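Local coordinates for cell wall surface anchor family protein (Streptococcus agalactiae serogroup V, PDB 3PF2) that forms the shaft of the type 1 pilus as its major backbone pilin, displayed on the Gram-positive cell surface and probably serving adhesion, at residues Tyr23-Glu27 with Thr215-Ala221; Val62-Gly68 with Ala130-Pro135; Lys225-Ala229 with Leu240-Thr244. All blocks are in the same frame, centred on the assembly; numbering follows the deposited sequence.

Interaction 1: residues Tyr23-Glu27 with Thr215-Ala221; sequences YTIGE and TDALIKA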
ATOM      1  N   TYR A  23      -0.605   3.633   4.642  1.00  9.26           N
ATOM      2  CA  TYR A  23      -1.825   2.828   4.822  1.00 10.43           C
ATOM      3  C   TYR A  23      -1.721   1.882   5.983  1.00 10.16           C
ATOM      4  O   TYR A  23      -0.637   1.458   6.367  1.00 11.11           O
ATOM      5  CB  TYR A  23      -2.127   1.997   3.568  1.00  9.39           C
ATOM      6  CG  TYR A  23      -2.537   2.808   2.377  1.00 10.09           C
ATOM      7  CD1 TYR A  23      -3.812   3.348   2.294  1.00  9.22           C
ATOM      8  CD2 TYR A  23      -1.640   3.041   1.328  1.00  9.92           C
ATOM      9  CE1 TYR A  23      -4.213   4.106   1.193  1.00 10.84           C
ATOM     10  CE2 TYR A  23      -2.026   3.786   0.221  1.00 10.54           C
ATOM     11  CZ  TYR A  23      -3.300   4.327   0.165  1.00 10.36           C
ATOM     12  OH  TYR A  23      -3.687   5.071  -0.930  1.00 10.06           O
ATOM     13  N   THR A  24      -2.881   1.543   6.530  1.00 11.10           N
ATOM     14  CA  THR A  24      -3.010   0.455   7.480  1.00 11.63           C
ATOM     15  C   THR A  24      -3.020  -0.858   6.705  1.00 11.74           C
ATOM     16  O   THR A  24      -3.578  -0.933   5.608  1.00 11.95           O
ATOM     17  CB  THR A  24      -4.287   0.654   8.301  1.00 11.83           C
ATOM     18  OG1 THR A  24      -4.114   1.802   9.138  1.00 12.19           O
ATOM     19  CG2 THR A  24      -4.628  -0.559   9.182  1.00 11.76           C
ATOM     20  N   ILE A  25      -2.363  -1.869   7.264  1.00 12.26           N
ATOM     21  CA  ILE A  25      -2.313  -3.202   6.648  1.00 12.66           C
ATOM     22  C   ILE A  25      -3.733  -3.690   6.373  1.00 13.18           C
ATOM     23  O   ILE A  25      -4.608  -3.583   7.228  1.00 12.90           O
ATOM     24  CB  ILE A  25      -1.541  -4.203   7.535  1.00 12.62           C
ATOM     25  CG1 ILE A  25      -0.031  -3.948   7.397  1.00 12.42           C
ATOM     26  CG2 ILE A  25      -1.923  -5.666   7.169  1.00 13.80           C
ATOM     27  CD1 ILE A  25       0.884  -4.871   8.260  1.00 13.88           C
ATOM     28  N   GLY A  26      -3.971  -4.198   5.167  1.00 13.57           N
ATOM     29  CA  GLY A  26      -5.310  -4.672   4.802  1.00 14.67           C
ATOM     30  C   GLY A  26      -6.236  -3.658   4.154  1.00 15.02           C
ATOM     31  O   GLY A  26      -7.267  -4.028   3.578  1.00 15.43           O
ATOM     32  N   GLU A  27      -5.867  -2.382   4.226  1.00 14.90           N
ATOM     33  CA  GLU A  27      -6.666  -1.295   3.660  1.00 15.31           C
ATOM     34  C   GLU A  27      -6.417  -1.251   2.157  1.00 14.73           C
ATOM     35  O   GLU A  27      -5.282  -1.043   1.728  1.00 15.40           O
ATOM     36  CB  GLU A  27      -6.250   0.014   4.339  1.00 15.77           C
ATOM     37  CG  GLU A  27      -6.916   1.302   3.904  1.00 19.56           C
ATOM     38  CD  GLU A  27      -6.617   2.463   4.876  1.00 23.00           C
ATOM     39  OE1 GLU A  27      -5.432   2.712   5.294  1.00 23.22           O
ATOM     40  OE2 GLU A  27      -7.585   3.145   5.240  1.00 24.30           O
ATOM     41  N   THR A 215      -9.395  -6.550  10.554  1.00 23.77           N
ATOM     42  CA  THR A 215      -9.678  -7.226   9.295  1.00 23.87           C
ATOM     43  C   THR A 215      -8.866  -8.523   9.275  1.00 23.65           C
ATOM     44  O   THR A 215      -7.952  -8.712  10.090  1.00 23.41           O
ATOM     45  CB  THR A 215      -9.264  -6.364   8.092  1.00 23.80           C
ATOM     46  OG1 THR A 215      -7.862  -6.084   8.176  1.00 23.63           O
ATOM     47  CG2 THR A 215     -10.058  -5.061   8.039  1.00 24.03           C
ATOM     48  N   ASP A 216      -9.190  -9.415   8.340  1.00 23.62           N
ATOM     49  CA  ASP A 216      -8.391 -10.624   8.140  1.00 23.82           C
ATOM     50  C   ASP A 216      -6.897 -10.306   7.974  1.00 23.35           C
ATOM     51  O   ASP A 216      -6.040 -10.983   8.552  1.00 23.09           O
ATOM     52  CB  ASP A 216      -8.912 -11.407   6.925  1.00 24.13           C
ATOM     53  CG  ASP A 216     -10.252 -12.078   7.183  1.00 26.32           C
ATOM     54  OD1 ASP A 216     -10.678 -12.196   8.352  1.00 29.47           O
ATOM     55  OD2 ASP A 216     -10.891 -12.508   6.203  1.00 29.76           O
ATOM     56  N   ALA A 217      -6.589  -9.265   7.206  1.00 23.17           N
ATOM     57  CA  ALA A 217      -5.188  -8.877   6.956  1.00 22.98           C
ATOM     58  C   ALA A 217      -4.467  -8.351   8.213  1.00 22.93           C
ATOM     59  O   ALA A 217      -3.293  -8.660   8.443  1.00 22.31           O
ATOM     60  CB  ALA A 217      -5.118  -7.858   5.844  1.00 23.58           C
ATOM     61  N   LEU A 218      -5.168  -7.549   9.015  1.00 23.12           N
ATOM     62  CA  LEU A 218      -4.592  -7.038  10.266  1.00 23.36           C
ATOM     63  C   LEU A 218      -4.373  -8.157  11.277  1.00 23.10           C
ATOM     64  O   LEU A 218      -3.371  -8.167  12.005  1.00 22.75           O
ATOM     65  CB  LEU A 218      -5.465  -5.939  10.866  1.00 23.36           C
ATOM     66  CG  LEU A 218      -5.036  -4.503  10.570  1.00 24.28           C
ATOM     67  CD1 LEU A 218      -6.047  -3.553  11.177  1.00 25.30           C
ATOM     68  CD2 LEU A 218      -3.607  -4.210  11.087  1.00 23.29           C
ATOM     69  N   ILE A 219      -5.305  -9.108  11.305  1.00 23.03           N
ATOM     70  CA  ILE A 219      -5.184 -10.281  12.171  1.00 22.73           C
ATOM     71  C   ILE A 219      -3.908 -11.061  11.815  1.00 22.29           C
ATOM     72  O   ILE A 219      -3.137 -11.466  12.693  1.00 22.42           O
ATOM     73  CB  ILE A 219      -6.451 -11.167  12.099  1.00 22.72           C
ATOM     74  CG1 ILE A 219      -7.612 -10.494  12.848  1.00 22.53           C
ATOM     75  CG2 ILE A 219      -6.176 -12.560  12.668  1.00 23.46           C
ATOM     76  CD1 ILE A 219      -8.991 -11.056  12.534  1.00 23.54           C
ATOM     77  N   LYS A 220      -3.671 -11.228  10.515  1.00 22.07           N
ATOM     78  CA  LYS A 220      -2.499 -11.944  10.031  1.00 21.81           C
ATOM     79  C   LYS A 220      -1.181 -11.248  10.390  1.00 20.94           C
ATOM     80  O   LYS A 220      -0.149 -11.897  10.496  1.00 20.74           O
ATOM     81  CB  LYS A 220      -2.615 -12.174   8.514  1.00 22.07           C
ATOM     82  CG  LYS A 220      -1.869 -13.396   8.008  1.00 24.13           C
ATOM     83  CD  LYS A 220      -2.326 -13.741   6.591  1.00 28.31           C
ATOM     84  CE  LYS A 220      -1.560 -14.929   6.028  1.00 30.22           C
ATOM     85  NZ  LYS A 220      -1.763 -15.030   4.554  1.00 31.93           N
ATOM     86  N   ALA A 221      -1.239  -9.929  10.605  1.00 20.10           N
ATOM     87  CA  ALA A 221      -0.071  -9.113  10.958  1.00 19.57           C
ATOM     88  C   ALA A 221       0.187  -9.026  12.470  1.00 19.31           C
ATOM     89  O   ALA A 221       1.237  -8.557  12.916  1.00 20.02           O
ATOM     90  CB  ALA A 221      -0.235  -7.691  10.373  1.00 19.02           C
TER
HETATM   91  O   HOH W   1      -7.411  -3.571   7.568  1.00 25.67           O
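A beta turn laid against a short helix joins the part of the chain matched by the Cna-B-like pilin family to the Prealbumin-like part, probably an interdomain contact: Ile25 and Gly26, at the corners of the type II turn Thr24-Glu27, meet helix 216-221. The side chains that meet are mostly apolar. Ile25 reaches the helix with two branches. Its CG2, anti to the backbone N, meets the carbonyl oxygen of Ala217 (Ile25 CG2 to Ala217 O 3.5 Å), while the end of its longer branch meets the next turn (Ile25 CD1 to Ala221 CB 3.7 Å). Gly26 lets the turn approach closely: with no side chain, its CA lies 3.4 Å from Ala217 CB, and its phi of 91° is one that glycine readily adopts. Leu218 CG sits 3.5 Å from Ile25 O, and CD1 of the same leucine touches Thr24 CG2, the two side chains crossing at about a right angle. The polar link is a water that donates to Ile25 O and lies 2.6 Å from Thr215 OG1. Thr215 is the N-cap residue, its OG1 accepting a nearly straight bond from Leu218 N (3.2 Å, 162°), so the water joins the turn to the cap. Around the pair, Ile25 packs on Ile140 of strand 132-140 and Thr181 of strand 178-190, and Thr24 OG1 bonds to Ala254 N, just past strand 247-253.

Interaction 2: residues Val62-Gly68 with Ala130-Pro135; sequences VGKIKIG and AFLEIP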
ATOM      1  N   VAL A  62      -7.650  -5.827 -10.951  1.00 16.93           N
ATOM      2  CA  VAL A  62      -7.425  -4.728 -11.880  1.00 17.13           C
ATOM      3  C   VAL A  62      -8.759  -4.015 -12.091  1.00 17.19           C
ATOM      4  O   VAL A  62      -9.806  -4.668 -12.241  1.00 17.72           O
ATOM      5  CB  VAL A  62      -6.852  -5.216 -13.235  1.00 16.99           C
ATOM      6  CG1 VAL A  62      -6.687  -4.055 -14.211  1.00 17.14           C
ATOM      7  CG2 VAL A  62      -5.505  -5.968 -13.035  1.00 16.71           C
ATOM      8  N   GLY A  63      -8.718  -2.683 -12.102  1.00 17.46           N
ATOM      9  CA  GLY A  63      -9.910  -1.856 -12.218  1.00 18.13           C
ATOM     10  C   GLY A  63     -10.264  -1.514 -13.651  1.00 18.62           C
ATOM     11  O   GLY A  63      -9.999  -2.292 -14.571  1.00 19.04           O
ATOM     12  N   LYS A  64     -10.849  -0.338 -13.843  1.00 19.21           N
ATOM     13  CA  LYS A  64     -11.323   0.052 -15.159  1.00 19.93           C
ATOM     14  C   LYS A  64     -10.186   0.715 -15.947  1.00 19.15           C
ATOM     15  O   LYS A  64      -9.717   1.787 -15.576  1.00 19.48           O
ATOM     16  CB  LYS A  64     -12.521   0.989 -15.017  1.00 20.51           C
ATOM     17  CG  LYS A  64     -13.443   0.984 -16.219  1.00 23.91           C
ATOM     18  CD  LYS A  64     -14.793   1.658 -15.937  1.00 27.41           C
ATOM     19  CE  LYS A  64     -14.653   3.169 -15.834  1.00 29.36           C
ATOM     20  NZ  LYS A  64     -15.984   3.843 -15.736  1.00 30.81           N
ATOM     21  N   ILE A  65      -9.767   0.073 -17.038  1.00 18.84           N
ATOM     22  CA  ILE A  65      -8.672   0.590 -17.875  1.00 18.21           C
ATOM     23  C   ILE A  65      -9.187   1.662 -18.833  1.00 18.48           C
ATOM     24  O   ILE A  65     -10.165   1.429 -19.554  1.00 18.99           O
ATOM     25  CB  ILE A  65      -7.928  -0.554 -18.613  1.00 17.95           C
ATOM     26  CG1 ILE A  65      -7.333  -1.525 -17.591  1.00 18.58           C
ATOM     27  CG2 ILE A  65      -6.848  -0.005 -19.566  1.00 17.18           C
ATOM     28  CD1 ILE A  65      -6.471  -2.625 -18.174  1.00 19.14           C
ATOM     29  N   LYS A  66      -8.528   2.828 -18.829  1.00 17.63           N
ATOM     30  CA  LYS A  66      -8.982   4.018 -19.549  1.00 17.51           C
ATOM     31  C   LYS A  66      -7.913   4.585 -20.460  1.00 18.05           C
ATOM     32  O   LYS A  66      -6.736   4.569 -20.119  1.00 17.34           O
ATOM     33  CB  LYS A  66      -9.372   5.151 -18.577  1.00 18.08           C
ATOM     34  CG  LYS A  66     -10.354   4.784 -17.484  1.00 19.32           C
ATOM     35  CD  LYS A  66     -11.751   4.520 -18.036  1.00 23.11           C
ATOM     36  CE  LYS A  66     -12.330   5.728 -18.767  1.00 24.04           C
ATOM     37  NZ  LYS A  66     -12.731   6.845 -17.872  1.00 26.48           N
ATOM     38  N   ILE A  67      -8.345   5.075 -21.618  1.00 17.90           N
ATOM     39  CA  ILE A  67      -7.568   6.028 -22.405  1.00 18.22           C
ATOM     40  C   ILE A  67      -8.429   7.265 -22.591  1.00 18.62           C
ATOM     41  O   ILE A  67      -9.499   7.201 -23.217  1.00 17.94           O
ATOM     42  CB  ILE A  67      -7.117   5.466 -23.774  1.00 18.34           C
ATOM     43  CG1 ILE A  67      -6.251   4.218 -23.587  1.00 18.88           C
ATOM     44  CG2 ILE A  67      -6.350   6.533 -24.533  1.00 19.02           C
ATOM     45  CD1 ILE A  67      -5.998   3.428 -24.870  1.00 20.42           C
ATOM     46  N   GLY A  68      -7.977   8.388 -22.033  1.00 18.76           N
ATOM     47  CA  GLY A  68      -8.793   9.604 -21.987  1.00 19.45           C
ATOM     48  C   GLY A  68     -10.106   9.213 -21.339  1.00 20.53           C
ATOM     49  O   GLY A  68     -10.108   8.508 -20.335  1.00 20.31           O
ATOM     50  N   ALA A 130      -4.709  12.711 -22.968  1.00 16.21           N
ATOM     51  CA  ALA A 130      -5.026  11.289 -22.801  1.00 15.56           C
ATOM     52  C   ALA A 130      -3.803  10.399 -22.722  1.00 15.33           C
ATOM     53  O   ALA A 130      -2.804  10.630 -23.417  1.00 15.58           O
ATOM     54  CB  ALA A 130      -5.923  10.799 -23.944  1.00 15.03           C
ATOM     55  N   PHE A 131      -3.909   9.362 -21.897  1.00 14.75           N
ATOM     56  CA  PHE A 131      -2.875   8.338 -21.772  1.00 14.26           C
ATOM     57  C   PHE A 131      -3.520   7.038 -21.289  1.00 14.22           C
ATOM     58  O   PHE A 131      -4.706   7.029 -20.932  1.00 14.83           O
ATOM     59  CB  PHE A 131      -1.757   8.813 -20.822  1.00 14.10           C
ATOM     60  CG  PHE A 131      -2.207   9.006 -19.403  1.00 14.27           C
ATOM     61  CD1 PHE A 131      -2.080   7.962 -18.478  1.00 14.73           C
ATOM     62  CD2 PHE A 131      -2.750  10.229 -18.983  1.00 15.22           C
ATOM     63  CE1 PHE A 131      -2.517   8.124 -17.148  1.00 14.02           C
ATOM     64  CE2 PHE A 131      -3.178  10.389 -17.653  1.00 14.46           C
ATOM     65  CZ  PHE A 131      -3.045   9.327 -16.747  1.00 13.82           C
ATOM     66  N   LEU A 132      -2.760   5.942 -21.306  1.00 13.70           N
ATOM     67  CA  LEU A 132      -3.255   4.650 -20.837  1.00 13.68           C
ATOM     68  C   LEU A 132      -3.110   4.568 -19.323  1.00 13.41           C
ATOM     69  O   LEU A 132      -2.014   4.710 -18.779  1.00 13.03           O
ATOM     70  CB  LEU A 132      -2.526   3.480 -21.503  1.00 13.50           C
ATOM     71  CG  LEU A 132      -2.923   2.071 -21.033  1.00 14.27           C
ATOM     72  CD1 LEU A 132      -4.337   1.735 -21.500  1.00 12.72           C
ATOM     73  CD2 LEU A 132      -1.943   0.994 -21.514  1.00 15.89           C
ATOM     74  N   GLU A 133      -4.240   4.338 -18.659  1.00 12.27           N
ATOM     75  CA  GLU A 133      -4.310   4.304 -17.204  1.00 12.35           C
ATOM     76  C   GLU A 133      -4.850   2.960 -16.749  1.00 12.05           C
ATOM     77  O   GLU A 133      -5.941   2.556 -17.149  1.00 12.10           O
ATOM     78  CB  GLU A 133      -5.188   5.450 -16.703  1.00 11.78           C
ATOM     79  CG  GLU A 133      -5.541   5.401 -15.219  1.00 13.40           C
ATOM     80  CD  GLU A 133      -6.600   6.428 -14.841  1.00 14.14           C
ATOM     81  OE1 GLU A 133      -7.001   7.274 -15.678  1.00 14.44           O
ATOM     82  OE2 GLU A 133      -7.024   6.404 -13.663  1.00 16.98           O
ATOM     83  N   ILE A 134      -4.070   2.270 -15.924  1.00 12.07           N
ATOM     84  CA  ILE A 134      -4.442   0.956 -15.399  1.00 11.86           C
ATOM     85  C   ILE A 134      -4.450   0.989 -13.874  1.00 12.61           C
ATOM     86  O   ILE A 134      -3.389   0.937 -13.244  1.00 12.15           O
ATOM     87  CB  ILE A 134      -3.483  -0.177 -15.870  1.00 11.80           C
ATOM     88  CG1 ILE A 134      -3.324  -0.177 -17.395  1.00 13.34           C
ATOM     89  CG2 ILE A 134      -3.954  -1.548 -15.336  1.00 11.11           C
ATOM     90  CD1 ILE A 134      -2.303  -1.176 -17.878  1.00 15.06           C
ATOM     91  N   PRO A 135      -5.644   1.079 -13.269  1.00 13.13           N
ATOM     92  CA  PRO A 135      -5.718   1.018 -11.807  1.00 13.53           C
ATOM     93  C   PRO A 135      -5.608  -0.416 -11.310  1.00 13.89           C
ATOM     94  O   PRO A 135      -6.269  -1.312 -11.847  1.00 15.24           O
ATOM     95  CB  PRO A 135      -7.104   1.608 -11.482  1.00 13.79           C
ATOM     96  CG  PRO A 135      -7.837   1.724 -12.778  1.00 14.82           C
ATOM     97  CD  PRO A 135      -6.975   1.159 -13.892  1.00 12.92           C
TER
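Leu132 CD1 lies between two isoleucines of the neighbouring strand, 3.6 Å from Ile65 CG2 and 3.8 Å from Ile67 CG1, at the apolar centre of an antiparallel strand pair in the Ig-like, Cna-type domain. With Leu132 CG anti to its own N (chi1 177°), the end of the side chain swings nearer the partner strand. Ile134 continues this apolar face, lying side by side with Ile65 and pointing the same way; its CG2 touches Ile65 CD1 and also Val62 CG1, both at 3.9 Å. Leu91, Ile93 and Phe95 of strand 90-95 pack against this face, closing it as one layer against another. Farther along, Ala130 CB abuts Gly68 CA at 3.7 Å. Between the side chains, the backbones bond in both directions at the hydrogen-bonded pair Lys66-Glu133, and CA-H...O contacts lie beside these bonds. The Glu133 N bond to Lys66 O runs almost straight out from the carbonyl, at a C=O...donor angle of 165°. On the other face, Lys66 and Glu133 make the polar side of the pair without a salt bridge: Lys66 NZ stays 6.2 Å from Glu133 OE1, and that carboxylate oxygen is instead bonded by Asn125 ND2. Near the end of the pair, Gly63 N donates to Pro135 O at 2.8 Å, tilted from the carbonyl plane, while Pro135 CD rests 3.3 Å from Lys64 O.

Interaction 3: residues Lys225-Ala229 with Leu240-Thr244; sequences KNYIA and LKSHT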
ATOM      1  N   LYS A 225      -0.854 -13.833  20.195  1.00 21.05           N
ATOM      2  CA  LYS A 225      -2.103 -13.781  20.963  1.00 21.14           C
ATOM      3  C   LYS A 225      -1.931 -13.256  22.390  1.00 20.02           C
ATOM      4  O   LYS A 225      -2.914 -12.888  23.028  1.00 19.63           O
ATOM      5  CB  LYS A 225      -2.827 -15.139  20.971  1.00 21.37           C
ATOM      6  CG  LYS A 225      -3.689 -15.407  19.759  1.00 24.65           C
ATOM      7  CD  LYS A 225      -4.385 -16.770  19.920  1.00 29.71           C
ATOM      8  CE  LYS A 225      -5.638 -16.895  19.067  1.00 32.26           C
ATOM      9  NZ  LYS A 225      -5.337 -17.023  17.611  1.00 35.36           N
ATOM     10  N   ASN A 226      -0.694 -13.214  22.887  1.00 19.58           N
ATOM     11  CA  ASN A 226      -0.431 -12.644  24.205  1.00 19.64           C
ATOM     12  C   ASN A 226      -0.749 -11.161  24.260  1.00 19.06           C
ATOM     13  O   ASN A 226      -0.994 -10.613  25.335  1.00 18.97           O
ATOM     14  CB  ASN A 226       1.024 -12.844  24.631  1.00 19.86           C
ATOM     15  CG  ASN A 226       1.399 -14.301  24.750  1.00 21.60           C
ATOM     16  OD1 ASN A 226       0.583 -15.134  25.147  1.00 23.76           O
ATOM     17  ND2 ASN A 226       2.645 -14.617  24.404  1.00 23.05           N
ATOM     18  N   TYR A 227      -0.738 -10.516  23.098  1.00 18.06           N
ATOM     19  CA  TYR A 227      -0.959  -9.080  23.029  1.00 16.87           C
ATOM     20  C   TYR A 227      -2.393  -8.694  22.715  1.00 17.02           C
ATOM     21  O   TYR A 227      -2.691  -7.506  22.598  1.00 16.29           O
ATOM     22  CB  TYR A 227      -0.041  -8.447  21.973  1.00 16.87           C
ATOM     23  CG  TYR A 227       1.438  -8.618  22.213  1.00 16.50           C
ATOM     24  CD1 TYR A 227       1.949  -8.923  23.487  1.00 17.50           C
ATOM     25  CD2 TYR A 227       2.341  -8.434  21.170  1.00 17.32           C
ATOM     26  CE1 TYR A 227       3.316  -9.051  23.698  1.00 18.33           C
ATOM     27  CE2 TYR A 227       3.707  -8.575  21.367  1.00 17.81           C
ATOM     28  CZ  TYR A 227       4.184  -8.887  22.630  1.00 19.36           C
ATOM     29  OH  TYR A 227       5.535  -9.004  22.819  1.00 20.09           O
ATOM     30  N   ILE A 228      -3.273  -9.683  22.570  1.00 17.36           N
ATOM     31  CA  ILE A 228      -4.641  -9.430  22.115  1.00 18.76           C
ATOM     32  C   ILE A 228      -5.629  -9.771  23.227  1.00 19.37           C
ATOM     33  O   ILE A 228      -5.605 -10.883  23.762  1.00 19.09           O
ATOM     34  CB  ILE A 228      -4.964 -10.246  20.829  1.00 18.87           C
ATOM     35  CG1 ILE A 228      -3.967  -9.903  19.711  1.00 19.92           C
ATOM     36  CG2 ILE A 228      -6.402  -9.991  20.368  1.00 19.91           C
ATOM     37  CD1 ILE A 228      -4.052 -10.796  18.499  1.00 21.82           C
ATOM     38  N   ALA A 229      -6.473  -8.806  23.582  1.00 20.16           N
ATOM     39  CA  ALA A 229      -7.535  -9.022  24.563  1.00 21.27           C
ATOM     40  C   ALA A 229      -8.684  -9.784  23.911  1.00 22.69           C
ATOM     41  O   ALA A 229      -9.340  -9.282  22.991  1.00 22.52           O
ATOM     42  CB  ALA A 229      -8.018  -7.690  25.134  1.00 21.33           C
ATOM     43  N   LEU A 240      -6.360  -4.684  22.841  1.00 15.79           N
ATOM     44  CA  LEU A 240      -5.023  -5.212  23.108  1.00 15.03           C
ATOM     45  C   LEU A 240      -4.843  -5.495  24.596  1.00 15.35           C
ATOM     46  O   LEU A 240      -5.634  -5.027  25.415  1.00 14.77           O
ATOM     47  CB  LEU A 240      -3.957  -4.221  22.627  1.00 15.48           C
ATOM     48  CG  LEU A 240      -4.051  -3.762  21.166  1.00 15.31           C
ATOM     49  CD1 LEU A 240      -3.002  -2.693  20.875  1.00 15.93           C
ATOM     50  CD2 LEU A 240      -3.885  -4.941  20.222  1.00 15.70           C
ATOM     51  N   LYS A 241      -3.806  -6.257  24.937  1.00 15.63           N
ATOM     52  CA  LYS A 241      -3.591  -6.719  26.306  1.00 16.04           C
ATOM     53  C   LYS A 241      -2.094  -6.719  26.613  1.00 15.19           C
ATOM     54  O   LYS A 241      -1.285  -7.069  25.758  1.00 15.12           O
ATOM     55  CB  LYS A 241      -4.182  -8.134  26.420  1.00 16.91           C
ATOM     56  CG  LYS A 241      -3.910  -8.946  27.657  1.00 20.25           C
ATOM     57  CD  LYS A 241      -4.538 -10.349  27.520  1.00 23.88           C
ATOM     58  CE  LYS A 241      -3.550 -11.378  26.951  1.00 26.72           C
ATOM     59  NZ  LYS A 241      -4.221 -12.580  26.355  1.00 28.75           N
ATOM     60  N   SER A 242      -1.710  -6.328  27.825  1.00 15.20           N
ATOM     61  CA  SER A 242      -0.313  -6.488  28.202  1.00 15.35           C
ATOM     62  C   SER A 242      -0.033  -7.941  28.599  1.00 15.62           C
ATOM     63  O   SER A 242      -0.829  -8.571  29.321  1.00 15.54           O
ATOM     64  CB  SER A 242       0.115  -5.505  29.305  1.00 14.61           C
ATOM     65  OG  SER A 242      -0.631  -5.686  30.492  1.00 15.97           O
ATOM     66  N   HIS A 243       1.086  -8.456  28.098  1.00 16.03           N
ATOM     67  CA  HIS A 243       1.561  -9.808  28.400  1.00 17.35           C
ATOM     68  C   HIS A 243       2.171  -9.820  29.812  1.00 17.48           C
ATOM     69  O   HIS A 243       2.324  -8.773  30.452  1.00 17.17           O
ATOM     70  CB  HIS A 243       2.557 -10.249  27.314  1.00 17.28           C
ATOM     71  CG  HIS A 243       3.060 -11.659  27.456  1.00 19.36           C
ATOM     72  ND1 HIS A 243       2.236 -12.723  27.759  1.00 20.62           N
ATOM     73  CD2 HIS A 243       4.300 -12.181  27.299  1.00 21.27           C
ATOM     74  CE1 HIS A 243       2.948 -13.834  27.804  1.00 20.42           C
ATOM     75  NE2 HIS A 243       4.204 -13.533  27.529  1.00 21.59           N
ATOM     76  N   THR A 244       2.511 -11.004  30.301  1.00 18.45           N
ATOM     77  CA  THR A 244       3.019 -11.153  31.666  1.00 19.18           C
ATOM     78  C   THR A 244       4.370 -10.468  31.909  1.00 19.37           C
ATOM     79  O   THR A 244       4.809 -10.373  33.053  1.00 20.32           O
ATOM     80  CB  THR A 244       3.113 -12.639  32.046  1.00 19.25           C
ATOM     81  OG1 THR A 244       3.899 -13.326  31.068  1.00 19.39           O
ATOM     82  CG2 THR A 244       1.729 -13.257  32.089  1.00 20.25           C
TER
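The edge strand 239-241 of the four-stranded antiparallel sheet 239-241, 201-206, 266-274 and 286-290 receives the loop that follows helix 216-221, and Asn226 and Tyr227 of that loop meet His243 just beyond the strand. Here the contact is a flat stack. The Asn226 amide lies over one face of the His243 imidazole with the two planes only 7° apart, both side chains pointing the same way. Asn226 ND2 stands 3.5 Å above the ring plane, offset toward the rim, and the CB of the same asparagine makes a CH-pi contact at 3.8 Å from the ring centroid. His243 reaches this position because its CG is anti to the backbone N (chi1 -176°), which carries the ring toward the loop; Thr244 OG1 lies over the opposite face. His243 CB in turn meets the edge of the Tyr227 ring, nearly in its plane, at 3.9 Å from CE1. Tyr227 is held at its far end too, where its OH bonds to Thr247 OG1, and the ring packs on Phe248 of strand 247-253.

In this Prealbumin-like domain, probably of the IgG-rev, CNA-B-type fold, a backbone bridge pairs Ile228 with Leu240, and Ala229 bonds to Lys239 by its backbone. Lys241 N donates to Tyr227 O (2.9 Å), but the donor stands above the carbonyl plane, 63° out of it. Lys241 also sends its side chain back across the short 3-10 segment 225-227. The chain bends at chi3, bringing CE to 3.1 Å from Asn226 O and giving NZ a weak, long bond to Ile228 O at 3.4 Å. Ala229 CB rests 3.6 Å from Leu240 O.

The three contacts illustrate how an elongated pilin fragment joins its parts. Interaction 2 pairs strands within the part matched by the Cna-B-like pilin family, interaction 3 joins a loop to an edge strand within the Prealbumin-like part, and interaction 1 probably joins the two. Interactions 2 and 3 lie on opposite sides of the chain's centre, their centres about 45 Å apart, whereas the centre of interaction 1 is about 27 Å from the former and 18 Å from the latter. In sequence, interaction 2 is nested within the loop that interaction 1 closes, and 215-221 leads almost directly into 225-229. The Phe131 side chain comes to about 10 Å from a bound calcium ion; interactions 1 and 3 lie away from both calcium sites.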